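Local atomic coordinates of endoglucanase E (Clostridium thermocellum, PDB entry 2WAO), a protein that probably cleaves cellulose in its full-length form and carries a C-terminal family 2 carbohydrate esterase domain whose active-site cleft binds cello-oligosaccharide. Residues Leu12-Phe17 against Gly31-Leu36; Gly24-Trp29 against Glu101-Gly106; Lys143-Thr148 against Tyr305-His310. One frame throughout, in Å; residues are numbered along the deposited sequence.

Overall arrangement
Interactions 1 and 2 belong to the N-terminal beta domain, whereas interaction 3 lies in the SGNH hydrolase domain beside the bound glycan. The first two have centres 9 Å apart and touch directly: Phe17 and Tyr13 of interaction 1 pack on Cys27 and Pro25 of interaction 2, and Ser32 meets Cys27. Their segments alternate along the chain, so 24-29, which pairs with 101-106, lies between 12-17 and 31-36. Interaction 3 is about 28 Å from each, centre to centre, and its nearest atoms stay about 12 Å and 11 Å away. It alone contributes residues to the glycan pocket, namely Phe147, Asp308, Trp309 and His310.

Interaction 1. Residues Leu12-Phe17 against Gly31-Leu36; sequences LYNGRF and GSNVEL. With FMT (formic acid), chain L.
An antiparallel ladder in the N-terminal beta domain, of the galactose-binding-like class, joins Leu12-Asn14 to Asn33-Glu35; the two strand axes run at 153° to each other. Leu12 and Glu35 form one hydrogen-bonded pair, with Leu12 N to Glu35 O at 2.9 Å and Glu35 N to Leu12 O at 2.8 Å. Asn14 and Asn33 form the next, and Tyr13 with Val34 is the non-hydrogen-bonded pair between them.

A polar chain of Asn33, Asn14 and Glu35 runs along the face that Leu12 shares. Asn14 ND2 spends both hydrogens in its own amide plane: it reaches Asn33 OD1 at 2.8 Å, almost straight at 167°, and Glu35 OE1, on the anti side of the carboxylate, at 3.0 Å. The Asn33 amide is itself held in rotation, because its ND2 donates to Gly31 O at 2.9 Å; CG placed between backbone N and carbonyl carbon (chi1 65°) turns OD1 toward Asn14 ND2. The other oxygen of Glu35, OE2, takes a bond from His88, so both carboxylate oxygens are engaged.

The other face is apolar. Val34 CG2 lies 4.0 Å from Tyr13 CD1 and 4.2 Å from Phe17 CZ, wedged beside two rings. Beyond the ladder, one water links Arg16 N to Ser32 OG, and a formic acid, probably from the crystallisation liquor, accepts a bond from Gly15 N.

Strand 33-40 continues the sheet on its other side, pairing with strand 85-93 through Val34 and Leu91, while Phe104 of strand 102-108 packs against Val34 and Phe17 from the apolar side.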
loop_
_atom_site.group_PDB
_atom_site.type_symbol
_atom_site.label_atom_id
_atom_site.label_comp_id
_atom_site.label_asym_id
_atom_site.label_seq_id
_atom_site.Cartn_x
_atom_site.Cartn_y
_atom_site.Cartn_z
ATOM N N LEU A 12 -0.599 -7.053 17.087
ATOM C CA LEU A 12 -0.392 -5.782 16.402
ATOM C C LEU A 12 -1.224 -5.692 15.145
ATOM O O LEU A 12 -1.174 -6.585 14.287
ATOM C CB LEU A 12 1.069 -5.605 16.020
ATOM C CG LEU A 12 2.082 -5.553 17.145
ATOM C CD1 LEU A 12 3.426 -5.215 16.519
ATOM C CD2 LEU A 12 1.663 -4.516 18.238
ATOM N N TYR A 13 -1.980 -4.613 15.033
ATOM C CA TYR A 13 -2.856 -4.438 13.878
ATOM C C TYR A 13 -2.180 -3.317 13.051
ATOM O O TYR A 13 -2.319 -2.136 13.367
ATOM C CB TYR A 13 -4.280 -4.105 14.337
ATOM C CG TYR A 13 -4.995 -5.304 14.943
ATOM C CD1 TYR A 13 -5.610 -6.258 14.131
ATOM C CD2 TYR A 13 -5.040 -5.496 16.334
ATOM C CE1 TYR A 13 -6.245 -7.390 14.677
ATOM C CE2 TYR A 13 -5.697 -6.624 16.887
ATOM C CZ TYR A 13 -6.288 -7.556 16.054
ATOM O OH TYR A 13 -6.940 -8.677 16.589
ATOM N N ASN A 14 -1.411 -3.700 12.028
ATOM C CA ASN A 14 -0.600 -2.779 11.238
ATOM C C ASN A 14 -1.355 -2.256 10.016
ATOM O O ASN A 14 -1.427 -2.933 9.018
ATOM C CB ASN A 14 0.652 -3.493 10.732
ATOM C CG ASN A 14 1.582 -3.886 11.854
ATOM O OD1 ASN A 14 1.709 -3.142 12.837
ATOM N ND2 ASN A 14 2.224 -5.058 11.733
ATOM N N GLY A 15 -1.918 -1.062 10.117
ATOM C CA GLY A 15 -2.757 -0.542 9.070
ATOM C C GLY A 15 -3.794 0.384 9.673
ATOM O O GLY A 15 -3.750 0.727 10.900
ATOM N N ARG A 16 -4.709 0.797 8.823
ATOM C CA ARG A 16 -5.914 1.492 9.242
ATOM C C ARG A 16 -6.973 0.471 9.593
ATOM O O ARG A 16 -7.545 -0.194 8.710
ATOM C CB ARG A 16 -6.425 2.486 8.170
ATOM C CG ARG A 16 -5.436 3.635 7.898
ATOM C CD ARG A 16 -6.085 4.604 6.945
ATOM N NE ARG A 16 -5.248 5.768 6.646
ATOM C CZ ARG A 16 -5.694 6.762 5.899
ATOM N NH1 ARG A 16 -6.938 6.694 5.430
ATOM N NH2 ARG A 16 -4.918 7.819 5.619
ATOM N N PHE A 17 -7.197 0.291 10.890
ATOM C CA PHE A 17 -8.218 -0.668 11.338
ATOM C C PHE A 17 -9.388 0.072 12.018
ATOM O O PHE A 17 -9.175 1.112 12.652
ATOM C CB PHE A 17 -7.617 -1.733 12.279
ATOM C CG PHE A 17 -6.832 -2.810 11.585
ATOM C CD1 PHE A 17 -7.366 -4.094 11.397
ATOM C CD2 PHE A 17 -5.533 -2.575 11.172
ATOM C CE1 PHE A 17 -6.615 -5.113 10.761
ATOM C CE2 PHE A 17 -4.786 -3.581 10.510
ATOM C CZ PHE A 17 -5.315 -4.855 10.341
ATOM N N GLY A 31 -2.214 -4.265 1.987
ATOM C CA GLY A 31 -1.065 -4.371 2.870
ATOM C C GLY A 31 -1.428 -4.279 4.362
ATOM O O GLY A 31 -0.527 -4.367 5.213
ATOM N N SER A 32 -2.715 -4.081 4.681
ATOM C CA SER A 32 -3.170 -4.226 6.098
ATOM C C SER A 32 -2.634 -5.558 6.595
ATOM O O SER A 32 -2.752 -6.580 5.876
ATOM C CB SER A 32 -4.688 -4.214 6.231
ATOM O OG SER A 32 -5.231 -2.982 5.778
ATOM N N ASN A 33 -2.084 -5.589 7.814
ATOM C CA ASN A 33 -1.549 -6.850 8.309
ATOM C C ASN A 33 -1.623 -6.968 9.814
ATOM O O ASN A 33 -1.674 -5.949 10.514
ATOM C CB ASN A 33 -0.118 -7.145 7.792
ATOM C CG ASN A 33 0.894 -6.160 8.286
ATOM O OD1 ASN A 33 1.554 -6.385 9.326
ATOM N ND2 ASN A 33 1.035 -5.046 7.558
ATOM N N VAL A 34 -1.737 -8.217 10.264
ATOM C CA VAL A 34 -1.882 -8.541 11.677
ATOM C C VAL A 34 -0.576 -9.242 12.037
ATOM O O VAL A 34 -0.094 -10.122 11.310
ATOM C CB VAL A 34 -3.093 -9.506 11.902
ATOM C CG1 VAL A 34 -3.224 -9.841 13.360
ATOM C CG2 VAL A 34 -4.416 -8.851 11.381
ATOM N N GLU A 35 0.035 -8.869 13.147
ATOM C CA GLU A 35 1.310 -9.459 13.483
ATOM C C GLU A 35 1.308 -9.906 14.966
ATOM O O GLU A 35 0.823 -9.192 15.842
ATOM C CB GLU A 35 2.409 -8.449 13.164
ATOM C CG GLU A 35 3.765 -8.817 13.637
ATOM C CD GLU A 35 4.793 -7.705 13.384
ATOM O OE1 GLU A 35 4.381 -6.529 13.150
ATOM O OE2 GLU A 35 6.011 -8.005 13.477
ATOM N N LEU A 36 1.803 -11.105 15.213
ATOM C CA LEU A 36 1.750 -11.664 16.579
ATOM C C LEU A 36 2.830 -12.719 16.777
ATOM O O LEU A 36 3.379 -13.222 15.816
ATOM C CB LEU A 36 0.340 -12.230 16.857
ATOM C CG LEU A 36 -0.156 -13.380 15.941
ATOM C CD1 LEU A 36 0.530 -14.715 16.313
ATOM C CD2 LEU A 36 -1.662 -13.516 16.053
HETATM C C FMT L . 0.940 0.243 12.766
HETATM O O1 FMT L . -0.049 0.622 12.118
HETATM O O2 FMT L . 1.976 -0.264 12.293
HETATM O O HOH W 1 -4.417 -0.325 6.288
#

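Interaction 2. Residues Gly24-Trp29 against Glu101-Gly106; sequences GPKCAW and EVQFLG
Lys26 and Gln103 face each other as the non-hydrogen-bonded pair of an antiparallel ladder that ties the short strand 26-27 to strand 102-108 in the five-stranded sheet of the N-terminal beta domain. Two backbone bonds flank this pair, Phe104 N to Pro25 O at 3.0 Å on one side and Cys27 N to Val102 O on the other. The neighbouring pair, Cys27 with Val102, is hydrogen-bonded in both directions.

Gln103 can be traced outward along its extended chain. Its CB rests 4.0 Å from Lys26 CG. A chi1 of -177° sets CG anti to the backbone N and carries it alongside the partner strand, where Gln103 CG lies 3.4 Å from Gly24 O and 3.9 Å from Lys26 CG. Gln103 CD remains 3.7 Å from the same Gly24 O. At the tip, Gln103 NE2 donates to Gly24 O at 2.9 Å; the bond is close to linear (170°) and the acceptor lies in the amide plane, though the donor stands 28° off the carbonyl plane. NE2 is also hydrogen-bonded to Asp21 OD2, so two acceptors fix the amide's rotation. The aliphatic part of Lys26 crosses this chain at a slant, CG against CG and CE near NE2.

On the opposite face of the sheet the contact is apolar: Val102 packs on Ile47 and Phe55, and Phe104 also meets Ile47. There the Cys27 sulfur approaches the rim of the aromatic ring near its plane, with Cys27 SG 3.8 Å from Phe104 CE2.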
loop_
_atom_site.group_PDB
_atom_site.type_symbol
_atom_site.label_atom_id
_atom_site.label_comp_id
_atom_site.label_asym_id
_atom_site.label_seq_id
_atom_site.Cartn_x
_atom_site.Cartn_y
_atom_site.Cartn_z
ATOM N N GLY A 24 -14.558 -8.308 16.003
ATOM C CA GLY A 24 -13.223 -8.326 15.391
ATOM C C GLY A 24 -12.942 -7.070 14.587
ATOM O O GLY A 24 -13.877 -6.464 14.040
ATOM N N PRO A 25 -11.665 -6.672 14.532
ATOM C CA PRO A 25 -11.195 -5.492 13.806
ATOM C C PRO A 25 -11.424 -5.669 12.325
ATOM O O PRO A 25 -11.381 -6.808 11.832
ATOM C CB PRO A 25 -9.700 -5.450 14.099
ATOM C CG PRO A 25 -9.507 -6.299 15.288
ATOM C CD PRO A 25 -10.559 -7.358 15.220
ATOM N N LYS A 26 -11.721 -4.553 11.657
ATOM C CA LYS A 26 -12.007 -4.511 10.243
ATOM C C LYS A 26 -10.983 -3.644 9.553
ATOM O O LYS A 26 -10.493 -2.672 10.133
ATOM C CB LYS A 26 -13.372 -3.886 9.999
ATOM C CG LYS A 26 -14.551 -4.692 10.534
ATOM C CD LYS A 26 -15.813 -4.114 9.940
ATOM C CE LYS A 26 -16.831 -4.020 11.020
ATOM N NZ LYS A 26 -18.141 -3.539 10.499
ATOM N N CYS A 27 -10.644 -4.016 8.314
ATOM C CA CYS A 27 -9.654 -3.256 7.532
ATOM C C CYS A 27 -9.977 -3.402 6.044
ATOM O O CYS A 27 -10.801 -4.258 5.655
ATOM C CB CYS A 27 -8.224 -3.696 7.805
ATOM S SG CYS A 27 -7.901 -5.303 7.138
ATOM N N ALA A 28 -9.353 -2.550 5.228
ATOM C CA ALA A 28 -9.659 -2.521 3.796
ATOM C C ALA A 28 -8.399 -2.329 2.960
ATOM O O ALA A 28 -8.194 -3.007 1.954
ATOM C CB ALA A 28 -10.644 -1.424 3.491
ATOM N N TRP A 29 -7.535 -1.417 3.380
ATOM C CA TRP A 29 -6.430 -1.026 2.494
ATOM C C TRP A 29 -5.422 -2.133 2.221
ATOM O O TRP A 29 -5.118 -2.966 3.104
ATOM C CB TRP A 29 -5.736 0.231 2.994
ATOM C CG TRP A 29 -6.657 1.429 3.069
ATOM C CD1 TRP A 29 -7.213 1.954 4.208
ATOM C CD2 TRP A 29 -7.147 2.226 1.978
ATOM N NE1 TRP A 29 -8.001 3.055 3.891
ATOM C CE2 TRP A 29 -7.979 3.237 2.537
ATOM C CE3 TRP A 29 -6.917 2.232 0.580
ATOM C CZ2 TRP A 29 -8.597 4.229 1.748
ATOM C CZ3 TRP A 29 -7.527 3.208 -0.196
ATOM C CH2 TRP A 29 -8.373 4.192 0.383
ATOM N N GLU A 101 -13.962 -5.173 2.286
ATOM C CA GLU A 101 -13.483 -5.102 3.676
ATOM C C GLU A 101 -13.291 -6.486 4.230
ATOM O O GLU A 101 -13.965 -7.438 3.815
ATOM C CB GLU A 101 -14.489 -4.349 4.570
ATOM C CG GLU A 101 -14.719 -2.947 4.066
ATOM C CD GLU A 101 -15.958 -2.287 4.668
ATOM O OE1 GLU A 101 -16.530 -2.873 5.635
ATOM O OE2 GLU A 101 -16.355 -1.199 4.155
ATOM N N VAL A 102 -12.378 -6.597 5.182
ATOM C CA VAL A 102 -12.049 -7.869 5.793
ATOM C C VAL A 102 -12.150 -7.673 7.308
ATOM O O VAL A 102 -11.699 -6.649 7.836
ATOM C CB VAL A 102 -10.602 -8.218 5.419
ATOM C CG1 VAL A 102 -9.966 -9.340 6.343
ATOM C CG2 VAL A 102 -10.564 -8.599 3.940
ATOM N N GLN A 103 -12.707 -8.663 7.976
ATOM C CA GLN A 103 -12.812 -8.626 9.438
ATOM C C GLN A 103 -12.082 -9.853 9.971
ATOM O O GLN A 103 -12.282 -10.979 9.469
ATOM C CB GLN A 103 -14.291 -8.612 9.829
ATOM C CG GLN A 103 -14.541 -8.508 11.346
ATOM C CD GLN A 103 -16.002 -8.307 11.710
ATOM O OE1 GLN A 103 -16.917 -8.792 11.004
ATOM N NE2 GLN A 103 -16.243 -7.559 12.799
ATOM N N PHE A 104 -11.223 -9.628 10.970
ATOM C CA PHE A 104 -10.504 -10.702 11.618
ATOM C C PHE A 104 -11.307 -11.101 12.820
ATOM O O PHE A 104 -11.567 -10.279 13.715
ATOM C CB PHE A 104 -9.042 -10.313 11.959
ATOM C CG PHE A 104 -8.241 -10.037 10.735
ATOM C CD1 PHE A 104 -7.768 -11.079 9.962
ATOM C CD2 PHE A 104 -8.050 -8.728 10.305
ATOM C CE1 PHE A 104 -7.068 -10.828 8.778
ATOM C CE2 PHE A 104 -7.360 -8.451 9.122
ATOM C CZ PHE A 104 -6.862 -9.511 8.360
ATOM N N LEU A 105 -11.760 -12.347 12.803
ATOM C CA LEU A 105 -12.678 -12.806 13.832
ATOM C C LEU A 105 -12.035 -13.650 14.926
ATOM O O LEU A 105 -12.731 -14.063 15.844
ATOM C CB LEU A 105 -13.873 -13.516 13.206
ATOM C CG LEU A 105 -14.730 -12.599 12.348
ATOM C CD1 LEU A 105 -15.594 -13.515 11.485
ATOM C CD2 LEU A 105 -15.592 -11.661 13.202
ATOM N N GLY A 106 -10.721 -13.863 14.868
ATOM C CA GLY A 106 -10.051 -14.562 15.954
ATOM C C GLY A 106 -9.041 -15.564 15.486
ATOM O O GLY A 106 -9.170 -16.127 14.406
#

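Interaction 3. Residues Lys143-Thr148 against Tyr305-His310; sequences KEQSFT and YGEDWH. With BGC (beta-D-glucopyranose), chain B; BGC (beta-D-glucopyranose), chain C; BGC (beta-D-glucopyranose), chain D; BGC (beta-D-glucopyranose), chain E.
Thr148 holds the carboxylate of Glu307, a residue standing three ahead of His310, where SGNH hydrolases usually carry the aspartate of an Asp-X-X-His motif. Thr148 N donates to Glu307 OE1 at 2.9 Å, and Thr148 OG1 to the syn lone pair of Glu307 OE2 at 2.8 Å. Asn151 ND2 also bonds OE2, while a water bridges OE1 to Thr148 O, so this buried carboxylate, turned away from the histidine, is gripped at both oxygens. His310, probably the catalytic histidine by its place in the family motif, is met by backbone instead: His310 ND1 donates to Glu307 O at 3.0 Å, with 141° at the hydrogen. This is consistent with a carbonyl standing in for the usual triad acid.

Asp308 and Trp309, both with positive phi, form the corners of a type I' beta turn closed by His310 N to Glu307 O at 2.9 Å, so that carbonyl accepts two donors. The turn presents Asp308 N to Gln145 O at 2.9 Å. Waters join Asp308 OD1 to Lys143 O and OD2 to Phe147 N; OD2 also bonds Tyr136 OH.

Lys143 runs extended along the indole, its CD 3.6 Å from the centroid of the Trp309 six-membered ring and only 9° off the normal, a CH-pi contact. Trp309 CZ3 lies 3.9 Å from O3 of the chain D glucose. His310 NE2 and O6 of the chain B glucose, 3.3 Å apart, share a hydrogen bond.

The contact clasps two cleft loops, one between helices 131-134 and 158-165, the other leading from strand 291-295 to helix 313-331, with Tyr136 stacked on His310.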
loop_
_atom_site.group_PDB
_atom_site.type_symbol
_atom_site.label_atom_id
_atom_site.label_comp_id
_atom_site.label_asym_id
_atom_site.label_seq_id
_atom_site.Cartn_x
_atom_site.Cartn_y
_atom_site.Cartn_z
ATOM N N LYS A 143 1.440 -8.931 -20.227
ATOM C CA LYS A 143 0.784 -7.610 -20.295
ATOM C C LYS A 143 -0.611 -7.654 -20.947
ATOM O O LYS A 143 -1.406 -6.728 -20.789
ATOM C CB LYS A 143 1.670 -6.598 -21.013
ATOM C CG LYS A 143 1.891 -6.905 -22.494
ATOM C CD LYS A 143 3.048 -6.110 -23.052
ATOM C CE LYS A 143 3.143 -6.396 -24.566
ATOM N NZ LYS A 143 4.459 -5.932 -25.048
ATOM N N GLU A 144 -0.895 -8.745 -21.646
ATOM C CA GLU A 144 -2.183 -8.934 -22.338
ATOM C C GLU A 144 -3.313 -9.343 -21.392
ATOM O O GLU A 144 -4.530 -9.194 -21.724
ATOM C CB GLU A 144 -2.042 -10.025 -23.409
ATOM C CG GLU A 144 -1.651 -9.504 -24.783
ATOM C CD GLU A 144 -0.171 -9.188 -24.906
ATOM O OE1 GLU A 144 0.649 -9.882 -24.244
ATOM O OE2 GLU A 144 0.168 -8.236 -25.666
ATOM N N GLN A 145 -2.926 -9.913 -20.253
ATOM C CA GLN A 145 -3.888 -10.449 -19.297
ATOM C C GLN A 145 -4.498 -9.317 -18.474
ATOM O O GLN A 145 -3.779 -8.390 -18.029
ATOM C CB GLN A 145 -3.203 -11.477 -18.399
ATOM C CG GLN A 145 -4.149 -12.187 -17.405
ATOM C CD GLN A 145 -3.483 -13.355 -16.691
ATOM O OE1 GLN A 145 -3.189 -13.286 -15.495
ATOM N NE2 GLN A 145 -3.231 -14.424 -17.426
ATOM N N SER A 146 -5.819 -9.370 -18.281
ATOM C CA SER A 146 -6.462 -8.370 -17.444
ATOM C C SER A 146 -6.369 -8.711 -15.940
ATOM O O SER A 146 -5.892 -9.772 -15.554
ATOM C CB SER A 146 -7.891 -8.167 -17.883
ATOM O OG SER A 146 -8.538 -9.402 -17.838
ATOM N N PHE A 147 -6.820 -7.774 -15.116
ATOM C CA PHE A 147 -6.707 -7.887 -13.679
ATOM C C PHE A 147 -7.325 -9.177 -13.143
ATOM O O PHE A 147 -8.489 -9.497 -13.452
ATOM C CB PHE A 147 -7.409 -6.706 -13.020
ATOM C CG PHE A 147 -7.321 -6.720 -11.518
ATOM C CD1 PHE A 147 -6.136 -6.308 -10.884
ATOM C CD2 PHE A 147 -8.405 -7.118 -10.739
ATOM C CE1 PHE A 147 -6.044 -6.287 -9.458
ATOM C CE2 PHE A 147 -8.334 -7.108 -9.304
ATOM C CZ PHE A 147 -7.151 -6.707 -8.680
ATOM N N THR A 148 -6.555 -9.870 -12.311
ATOM C CA THR A 148 -7.103 -10.943 -11.454
ATOM C C THR A 148 -6.648 -10.721 -10.005
ATOM O O THR A 148 -5.479 -10.415 -9.744
ATOM C CB THR A 148 -6.704 -12.343 -11.947
ATOM O OG1 THR A 148 -5.320 -12.565 -11.746
ATOM C CG2 THR A 148 -6.994 -12.520 -13.477
ATOM N N TYR A 305 6.654 -7.450 -17.603
ATOM C CA TYR A 305 5.420 -6.703 -17.292
ATOM C C TYR A 305 4.446 -7.622 -16.599
ATOM O O TYR A 305 4.431 -8.826 -16.854
ATOM C CB TYR A 305 4.676 -6.273 -18.562
ATOM C CG TYR A 305 5.376 -5.285 -19.428
ATOM C CD1 TYR A 305 5.428 -3.928 -19.077
ATOM C CD2 TYR A 305 5.972 -5.711 -20.620
ATOM C CE1 TYR A 305 6.087 -2.991 -19.953
ATOM C CE2 TYR A 305 6.622 -4.831 -21.457
ATOM C CZ TYR A 305 6.676 -3.485 -21.128
ATOM O OH TYR A 305 7.341 -2.638 -21.995
ATOM N N GLY A 306 3.585 -7.030 -15.770
ATOM C CA GLY A 306 2.478 -7.777 -15.178
ATOM C C GLY A 306 1.195 -7.488 -15.932
ATOM O O GLY A 306 1.215 -6.932 -17.036
ATOM N N GLU A 307 0.059 -7.790 -15.290
ATOM C CA GLU A 307 -1.240 -7.667 -15.934
ATOM C C GLU A 307 -1.468 -6.251 -16.382
ATOM O O GLU A 307 -1.063 -5.310 -15.680
ATOM C CB GLU A 307 -2.358 -8.121 -14.959
ATOM C CG GLU A 307 -2.300 -9.630 -14.688
ATOM C CD GLU A 307 -3.329 -10.090 -13.639
ATOM O OE1 GLU A 307 -3.836 -9.221 -12.900
ATOM O OE2 GLU A 307 -3.629 -11.321 -13.564
ATOM N N ASP A 308 -2.047 -6.094 -17.575
ATOM C CA ASP A 308 -2.359 -4.768 -18.103
ATOM C C ASP A 308 -1.162 -3.792 -18.133
ATOM O O ASP A 308 -1.353 -2.587 -17.961
ATOM C CB ASP A 308 -3.580 -4.148 -17.367
ATOM C CG ASP A 308 -4.888 -4.854 -17.735
ATOM O OD1 ASP A 308 -5.003 -5.278 -18.918
ATOM O OD2 ASP A 308 -5.770 -4.993 -16.849
ATOM N N TRP A 309 0.047 -4.331 -18.393
ATOM C CA TRP A 309 1.306 -3.540 -18.410
ATOM C C TRP A 309 1.716 -2.963 -17.059
ATOM O O TRP A 309 2.612 -2.095 -17.011
ATOM C CB TRP A 309 1.193 -2.352 -19.372
ATOM C CG TRP A 309 0.885 -2.694 -20.805
ATOM C CD1 TRP A 309 -0.298 -3.126 -21.311
ATOM C CD2 TRP A 309 1.782 -2.579 -21.915
ATOM N NE1 TRP A 309 -0.191 -3.317 -22.671
ATOM C CE2 TRP A 309 1.075 -2.980 -23.065
ATOM C CE3 TRP A 309 3.128 -2.205 -22.038
ATOM C CZ2 TRP A 309 1.658 -3.016 -24.326
ATOM C CZ3 TRP A 309 3.715 -2.224 -23.306
ATOM C CH2 TRP A 309 2.973 -2.623 -24.432
ATOM N N HIS A 310 1.075 -3.381 -15.953
ATOM C CA HIS A 310 1.529 -2.871 -14.658
ATOM C C HIS A 310 2.901 -3.469 -14.285
ATOM O O HIS A 310 3.359 -4.488 -14.911
ATOM C CB HIS A 310 0.466 -3.126 -13.584
ATOM C CG HIS A 310 -0.758 -2.282 -13.784
ATOM N ND1 HIS A 310 -1.636 -2.495 -14.822
ATOM C CD2 HIS A 310 -1.207 -1.178 -13.138
ATOM C CE1 HIS A 310 -2.607 -1.592 -14.782
ATOM N NE2 HIS A 310 -2.379 -0.790 -13.758
HETATM C C2 BGC B . -6.684 -1.466 -17.386
HETATM C C3 BGC B . -7.920 -1.056 -16.599
HETATM C C4 BGC B . -7.507 -0.573 -15.204
HETATM C C5 BGC B . -6.465 0.558 -15.355
HETATM C C6 BGC B . -6.013 1.211 -14.034
HETATM C C1 BGC B . -5.678 -0.319 -17.404
HETATM O O2 BGC B . -7.076 -1.876 -18.700
HETATM O O3 BGC B . -8.809 -2.175 -16.484
HETATM O O4 BGC B . -8.658 -0.052 -14.759
HETATM O O5 BGC B . -5.345 0.050 -16.078
HETATM O O6 BGC B . -5.424 0.218 -13.212
HETATM C C2 BGC C . -1.933 1.896 -18.861
HETATM C C3 BGC C . -2.789 1.012 -17.956
HETATM C C4 BGC C . -3.834 0.262 -18.765
HETATM C C5 BGC C . -3.184 -0.497 -19.927
HETATM C C6 BGC C . -4.308 -1.008 -20.832
HETATM C C1 BGC C . -1.351 1.057 -20.015
HETATM O O2 BGC C . -0.875 2.501 -18.123
HETATM O O3 BGC C . -3.406 1.810 -16.972
HETATM O O4 BGC C . -4.484 -0.686 -18.083
HETATM O O5 BGC C . -2.337 0.334 -20.730
HETATM O O6 BGC C . -3.630 -1.632 -21.869
HETATM C C2 BGC D . 6.934 2.011 -23.680
HETATM C C3 BGC D . 5.669 1.192 -23.453
HETATM C C4 BGC D . 4.462 1.861 -24.099
HETATM C C5 BGC D . 4.769 2.275 -25.533
HETATM C C6 BGC D . 3.591 3.017 -26.152
HETATM C C1 BGC D . 7.067 2.415 -25.144
HETATM O O1 BGC D . 8.192 3.251 -25.300
HETATM O O2 BGC D . 8.060 1.254 -23.297
HETATM O O3 BGC D . 5.443 1.052 -22.068
HETATM O O4 BGC D . 3.642 1.289 -24.105
HETATM O O5 BGC D . 5.908 3.108 -25.548
HETATM O O6 BGC D . 4.041 3.788 -27.243
HETATM C C2 BGC E . -10.176 0.471 -12.942
HETATM C C3 BGC E . -10.663 -0.045 -11.583
HETATM C C4 BGC E . -10.855 -1.563 -11.604
HETATM C C5 BGC E . -9.544 -2.205 -12.015
HETATM C C6 BGC E . -9.592 -3.742 -11.944
HETATM C C1 BGC E . -9.003 -0.380 -13.417
HETATM O O2 BGC E . -9.809 1.844 -12.881
HETATM O O3 BGC E . -11.819 0.654 -11.168
HETATM O O4 BGC E . -11.165 -2.019 -10.303
HETATM O O5 BGC E . -9.334 -1.753 -13.343
HETATM O O6 BGC E . -10.189 -4.268 -13.100
HETATM O O HOH W 2 -3.536 -5.296 -21.352
HETATM O O HOH W 3 -8.684 -5.477 -16.026
HETATM O O HOH W 4 -3.700 -8.597 -10.207
#